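Local coordinates for protein twin-arginine translocation pathway signal (Rhodoferax ferrireducens, PDB 5IM2) that binds benzoate and, as a TRAP solute-binding protein, probably delivers its ligand to a membrane transporter, at residues 170-175 against 231-236; 245-250 against 314-319. All coordinates share one frame; numbering follows the deposited sequence.

Contact 1: 170-175 against 231-236; sequences PGVFHT and LPWEVV. With BEZ (benzoic acid), chain B.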
# COMPACT_ATOMS: atom_id res chain seq x y z
N PRO A 170 -1.36 -8.06 -5.31
CA PRO A 170 -1.96 -7.51 -6.54
C PRO A 170 -3.36 -6.95 -6.30
O PRO A 170 -4.18 -7.55 -5.60
CB PRO A 170 -1.99 -8.70 -7.49
CG PRO A 170 -0.90 -9.62 -6.97
CD PRO A 170 -0.91 -9.45 -5.49
N GLY A 171 -3.63 -5.78 -6.89
CA GLY A 171 -4.94 -5.18 -6.75
C GLY A 171 -6.04 -5.98 -7.43
O GLY A 171 -5.84 -6.65 -8.45
N VAL A 172 -7.25 -5.93 -6.84
CA VAL A 172 -8.42 -6.65 -7.33
C VAL A 172 -9.57 -5.65 -7.43
O VAL A 172 -9.63 -4.68 -6.67
CB VAL A 172 -8.75 -7.83 -6.37
CG1 VAL A 172 -10.04 -8.54 -6.72
CG2 VAL A 172 -7.60 -8.82 -6.30
N PHE A 173 -10.48 -5.88 -8.37
CA PHE A 173 -11.70 -5.09 -8.47
C PHE A 173 -12.83 -5.75 -7.69
O PHE A 173 -13.12 -6.93 -7.89
CB PHE A 173 -12.18 -4.96 -9.92
CG PHE A 173 -11.25 -4.20 -10.83
CD1 PHE A 173 -10.91 -2.88 -10.55
CD2 PHE A 173 -10.76 -4.79 -11.98
CE1 PHE A 173 -10.06 -2.19 -11.38
CE2 PHE A 173 -9.94 -4.09 -12.85
CZ PHE A 173 -9.59 -2.78 -12.55
N HIS A 174 -13.53 -4.96 -6.89
CA HIS A 174 -14.68 -5.41 -6.10
C HIS A 174 -15.85 -4.51 -6.45
O HIS A 174 -15.78 -3.30 -6.22
CB HIS A 174 -14.37 -5.35 -4.61
CG HIS A 174 -13.03 -5.93 -4.27
ND1 HIS A 174 -12.86 -7.28 -4.03
CD2 HIS A 174 -11.81 -5.37 -4.17
CE1 HIS A 174 -11.58 -7.52 -3.82
NE2 HIS A 174 -10.91 -6.38 -3.90
N THR A 175 -16.90 -5.09 -7.02
CA THR A 175 -18.04 -4.30 -7.49
C THR A 175 -19.34 -4.85 -6.94
O THR A 175 -19.47 -6.04 -6.65
CB THR A 175 -18.10 -4.29 -9.00
OG1 THR A 175 -17.97 -5.63 -9.47
CG2 THR A 175 -16.93 -3.46 -9.57
N LEU A 231 -8.97 -2.89 -4.31
CA LEU A 231 -8.31 -3.30 -3.06
C LEU A 231 -7.58 -4.60 -3.33
O LEU A 231 -8.08 -5.42 -4.11
CB LEU A 231 -9.30 -3.56 -1.93
CG LEU A 231 -10.16 -2.44 -1.41
CD1 LEU A 231 -11.34 -2.96 -0.60
CD2 LEU A 231 -9.27 -1.55 -0.60
N PRO A 232 -6.49 -4.88 -2.62
CA PRO A 232 -5.99 -6.26 -2.60
C PRO A 232 -6.92 -7.14 -1.77
O PRO A 232 -7.71 -6.67 -0.95
CB PRO A 232 -4.62 -6.12 -1.94
CG PRO A 232 -4.83 -5.00 -0.97
CD PRO A 232 -5.74 -4.02 -1.68
N TRP A 233 -6.76 -8.46 -1.95
CA TRP A 233 -7.62 -9.43 -1.28
C TRP A 233 -7.48 -9.37 0.23
O TRP A 233 -8.47 -9.57 0.95
CB TRP A 233 -7.31 -10.85 -1.76
CG TRP A 233 -8.09 -11.32 -2.95
CD1 TRP A 233 -7.59 -11.75 -4.14
CD2 TRP A 233 -9.52 -11.40 -3.06
NE1 TRP A 233 -8.61 -12.09 -4.99
CE2 TRP A 233 -9.81 -11.89 -4.36
CE3 TRP A 233 -10.58 -11.10 -2.20
CZ2 TRP A 233 -11.11 -12.11 -4.80
CZ3 TRP A 233 -11.87 -11.32 -2.65
CH2 TRP A 233 -12.12 -11.82 -3.94
N GLU A 234 -6.27 -9.12 0.73
CA GLU A 234 -6.00 -9.38 2.14
C GLU A 234 -6.84 -8.47 3.05
O GLU A 234 -7.21 -8.89 4.16
CB GLU A 234 -4.50 -9.23 2.42
CG GLU A 234 -3.93 -7.86 2.23
CD GLU A 234 -4.06 -6.93 3.44
OE1 GLU A 234 -4.27 -7.41 4.60
OE2 GLU A 234 -3.95 -5.70 3.20
N VAL A 235 -7.14 -7.25 2.60
CA VAL A 235 -7.79 -6.25 3.45
C VAL A 235 -9.30 -6.36 3.40
O VAL A 235 -9.98 -5.80 4.27
CB VAL A 235 -7.34 -4.83 3.06
CG1 VAL A 235 -7.93 -4.39 1.74
CG2 VAL A 235 -7.64 -3.85 4.20
N VAL A 236 -9.83 -7.12 2.45
CA VAL A 236 -11.26 -7.06 2.15
C VAL A 236 -12.09 -7.43 3.38
O VAL A 236 -13.06 -6.70 3.68
CB VAL A 236 -11.57 -7.96 0.94
CG1 VAL A 236 -13.04 -8.43 0.88
CG2 VAL A 236 -11.15 -7.27 -0.32
C BEZ B . -6.04 0.75 0.55
O1 BEZ B . -6.32 0.42 -0.64
O2 BEZ B . -6.29 1.91 0.95
C1 BEZ B . -5.43 -0.26 1.48
C2 BEZ B . -5.10 0.10 2.78
C3 BEZ B . -4.57 -0.86 3.64
C4 BEZ B . -4.36 -2.15 3.18
C5 BEZ B . -4.66 -2.50 1.87
C6 BEZ B . -5.21 -1.54 1.01
O HOH W 1 -4.65 -9.47 -3.92
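Strand 171-175 pairs antiparallel with the end of strand 228-232, and the chain after Leu231 turns back over the pair with Trp233 and Val236. The contact is buried and lies in the middle of the six-stranded mixed sheet. Val172 and Leu231 form a hydrogen-bonded pair: Val172 N gives to Leu231 O at 2.9 Å and Leu231 N to Val172 O at 3.0 Å.

Leu231 O is held twice. His174 NE2 also donates to it, over 3.0 Å, and the two donors come from opposite faces of the carbonyl plane. The oxygen lies close to the plane of the imidazole. With CG beside the backbone N (chi1 -47°), the His174 ring reaches back to this carbonyl. Val236 CG2 covers one face of the ring, 3.5 Å from His174 CE1.

The same imidazole meets Trp233 edge to face, with planes at 78°. Its CE1 sits over the face, toward the rim of the six-membered ring near CZ3. Val172 CG2 lies over the five-membered ring on the same face, 3.6 Å from Trp233 CD1. His174 ND1 is hydrogen-bonded to His248, and Trp233 NE1 to Glu250. A water joins Pro170 O to Trp233 N.

The far side of the turn belongs to the benzoate pocket of this solute-binding protein. Pro232 CD lies 3.7 Å from benzoate C6, and Val235 CB is 3.7 Å from benzoate C5. Glu234 OE2 is hydrogen-bonded to Gln299. Helix 241-244 packs on Leu231, His174 and Val236 through Val241. Helix 303-312 covers Trp233, and strand 247-251 lies along the other edge of strand 171-175.

Contact 2: 245-250 against 314-319; sequences TRFHSE and KNTIYA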
# COMPACT_ATOMS: atom_id res chain seq x y z
N THR A 245 -20.16 -6.16 -1.57
CA THR A 245 -19.96 -6.31 -3.01
C THR A 245 -20.21 -7.77 -3.36
O THR A 245 -20.16 -8.64 -2.50
CB THR A 245 -18.54 -5.86 -3.46
OG1 THR A 245 -17.54 -6.64 -2.80
CG2 THR A 245 -18.29 -4.38 -3.19
N ARG A 246 -20.51 -8.02 -4.64
CA ARG A 246 -20.87 -9.36 -5.09
C ARG A 246 -19.91 -9.95 -6.10
O ARG A 246 -19.93 -11.17 -6.31
CB ARG A 246 -22.27 -9.38 -5.74
CG ARG A 246 -23.43 -9.56 -4.81
CD ARG A 246 -24.71 -9.84 -5.60
NE ARG A 246 -25.14 -8.68 -6.38
CZ ARG A 246 -26.03 -7.78 -5.98
NH1 ARG A 246 -26.63 -7.90 -4.80
NH2 ARG A 246 -26.34 -6.76 -6.76
N PHE A 247 -19.13 -9.11 -6.78
CA PHE A 247 -18.31 -9.52 -7.90
C PHE A 247 -16.87 -9.12 -7.63
O PHE A 247 -16.61 -8.03 -7.12
CB PHE A 247 -18.81 -8.89 -9.20
CG PHE A 247 -20.14 -9.38 -9.63
CD1 PHE A 247 -20.25 -10.54 -10.37
CD2 PHE A 247 -21.29 -8.69 -9.28
CE1 PHE A 247 -21.49 -11.00 -10.76
CE2 PHE A 247 -22.52 -9.14 -9.67
CZ PHE A 247 -22.63 -10.31 -10.41
N HIS A 248 -15.94 -10.02 -7.95
CA HIS A 248 -14.53 -9.77 -7.75
C HIS A 248 -13.77 -10.21 -8.99
O HIS A 248 -13.92 -11.35 -9.43
CB HIS A 248 -14.04 -10.52 -6.52
CG HIS A 248 -14.94 -10.34 -5.33
ND1 HIS A 248 -14.74 -9.35 -4.39
CD2 HIS A 248 -16.06 -10.99 -4.96
CE1 HIS A 248 -15.71 -9.41 -3.48
NE2 HIS A 248 -16.51 -10.40 -3.80
N SER A 249 -12.97 -9.32 -9.55
CA SER A 249 -12.13 -9.65 -10.69
C SER A 249 -10.67 -9.45 -10.30
O SER A 249 -10.24 -8.32 -10.05
CB SER A 249 -12.51 -8.80 -11.90
OG SER A 249 -13.68 -9.35 -12.46
N GLU A 250 -9.93 -10.55 -10.23
CA GLU A 250 -8.49 -10.54 -10.05
C GLU A 250 -7.81 -10.74 -11.40
O GLU A 250 -8.46 -11.01 -12.41
CB GLU A 250 -8.08 -11.62 -9.04
CG GLU A 250 -8.42 -13.02 -9.51
CD GLU A 250 -8.39 -14.11 -8.43
OE1 GLU A 250 -8.23 -13.80 -7.22
OE2 GLU A 250 -8.55 -15.30 -8.80
N LYS A 314 -20.44 -16.71 -1.01
CA LYS A 314 -21.13 -17.01 -2.26
C LYS A 314 -21.07 -15.82 -3.22
O LYS A 314 -22.06 -15.42 -3.83
CB LYS A 314 -22.59 -17.42 -2.01
CG LYS A 314 -22.77 -18.50 -0.99
CD LYS A 314 -22.08 -19.79 -1.40
CE LYS A 314 -21.96 -20.73 -0.20
NZ LYS A 314 -21.27 -22.00 -0.53
N ASN A 315 -19.87 -15.26 -3.36
CA ASN A 315 -19.62 -14.21 -4.33
C ASN A 315 -18.97 -14.81 -5.57
O ASN A 315 -18.43 -15.92 -5.54
CB ASN A 315 -18.72 -13.12 -3.73
CG ASN A 315 -19.41 -12.31 -2.65
OD1 ASN A 315 -20.57 -12.57 -2.33
ND2 ASN A 315 -18.71 -11.33 -2.10
N THR A 316 -19.00 -14.05 -6.66
CA THR A 316 -18.47 -14.49 -7.94
C THR A 316 -17.08 -13.89 -8.14
O THR A 316 -16.93 -12.67 -8.18
CB THR A 316 -19.41 -14.09 -9.08
OG1 THR A 316 -20.72 -14.60 -8.81
CG2 THR A 316 -18.92 -14.65 -10.41
N ILE A 317 -16.09 -14.76 -8.25
CA ILE A 317 -14.70 -14.39 -8.49
C ILE A 317 -14.36 -14.79 -9.92
O ILE A 317 -14.58 -15.93 -10.33
CB ILE A 317 -13.74 -15.10 -7.52
CG1 ILE A 317 -14.06 -14.76 -6.08
CG2 ILE A 317 -12.32 -14.73 -7.85
CD1 ILE A 317 -13.24 -15.60 -5.10
N TYR A 318 -13.76 -13.86 -10.64
CA TYR A 318 -13.30 -14.08 -12.00
C TYR A 318 -11.83 -13.70 -12.08
O TYR A 318 -11.40 -12.73 -11.46
CB TYR A 318 -14.12 -13.25 -12.98
CG TYR A 318 -13.68 -13.32 -14.42
CD1 TYR A 318 -13.95 -14.44 -15.19
CD2 TYR A 318 -13.00 -12.26 -15.01
CE1 TYR A 318 -13.55 -14.50 -16.51
CE2 TYR A 318 -12.60 -12.32 -16.34
CZ TYR A 318 -12.87 -13.44 -17.08
OH TYR A 318 -12.49 -13.51 -18.41
N ALA A 319 -11.06 -14.48 -12.84
CA ALA A 319 -9.66 -14.19 -13.08
C ALA A 319 -9.50 -13.73 -14.52
O ALA A 319 -9.78 -14.49 -15.46
CB ALA A 319 -8.77 -15.39 -12.81
O HOH W 2 -22.24 -12.65 -7.73
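The imidazole of His248 and the amide of Asn315 meet with their planes only 15° apart. Asn315 ND2 donates to His248 NE2 over 2.9 Å. The ND2 atom is nearly in the ring plane, while the nitrogen it meets is tilted 21° from the amide plane. Asn315 CB lies at the same edge of the ring, 3.6 Å from His248 CD2. The CG atom of His248 is anti to the carbonyl carbon (chi1 -48°), which swings the ring back along its strand to Asn315. ND1 of His248 is hydrogen-bonded to His174, and Asn315 ND2 has a further acceptor in His242 O. With an alanine at His248, Asn315 ND2 is likely to lose its ring acceptor and His174 ND1 its partner, with a gap beside Ala310.

One face of the Phe247 ring carries a water, toward the rim. This water links Arg246 O to Thr316 OG1. Phe247 and Thr316 lie side by side, Phe247 CD1 to Thr316 CB 3.9 Å. At the edge of the Tyr318 ring sits Ser249 OG, which is itself bonded to Ile180 O.

The backbones form a parallel ladder from Phe247-Thr316 to Glu250-Ala319. Thr316 N gives to Arg246 O, and His248 N to Thr316 O at 2.8 Å. Tyr318 N then gives to His248 O. On the His248 face, Glu250 OE2 packs on Ile317 CG2 at 3.9 Å, while Glu250 OE1 accepts from Trp233 NE1 and forms a salt bridge with Arg307.

Strand 316-320 is an edge strand of the six-stranded mixed sheet. Helix 303-312 packs on the face of His248 and Ile317, and the loop at Gln179 on that of Phe247, Thr316 and Tyr318. On the other side of strand 247-251 runs strand 171-175, where Arg246 and Phe247 form a classic beta bulge opposite Thr175.

Contacts 1 and 2 are in series along the chain but share one sheet, because strands 171-175 and 247-251 are neighbours. Their centres are 10 Å apart. Two probable side-chain hydrogen bonds join them: His174 ND1 to His248 ND1, 2.8 Å, and Trp233 NE1 to Glu250 OE1, 2.8 Å. With these, a chain of hydrogen bonds probably connects Leu231 O, His174, His248 and Asn315. Contact 1 touches benzoate directly. In contact 2, the side chain of Thr245 is about 13 Å from the bound benzoate (BEZ). Contact 2 therefore lies farther out in the sheet whose inner part helps line the pocket.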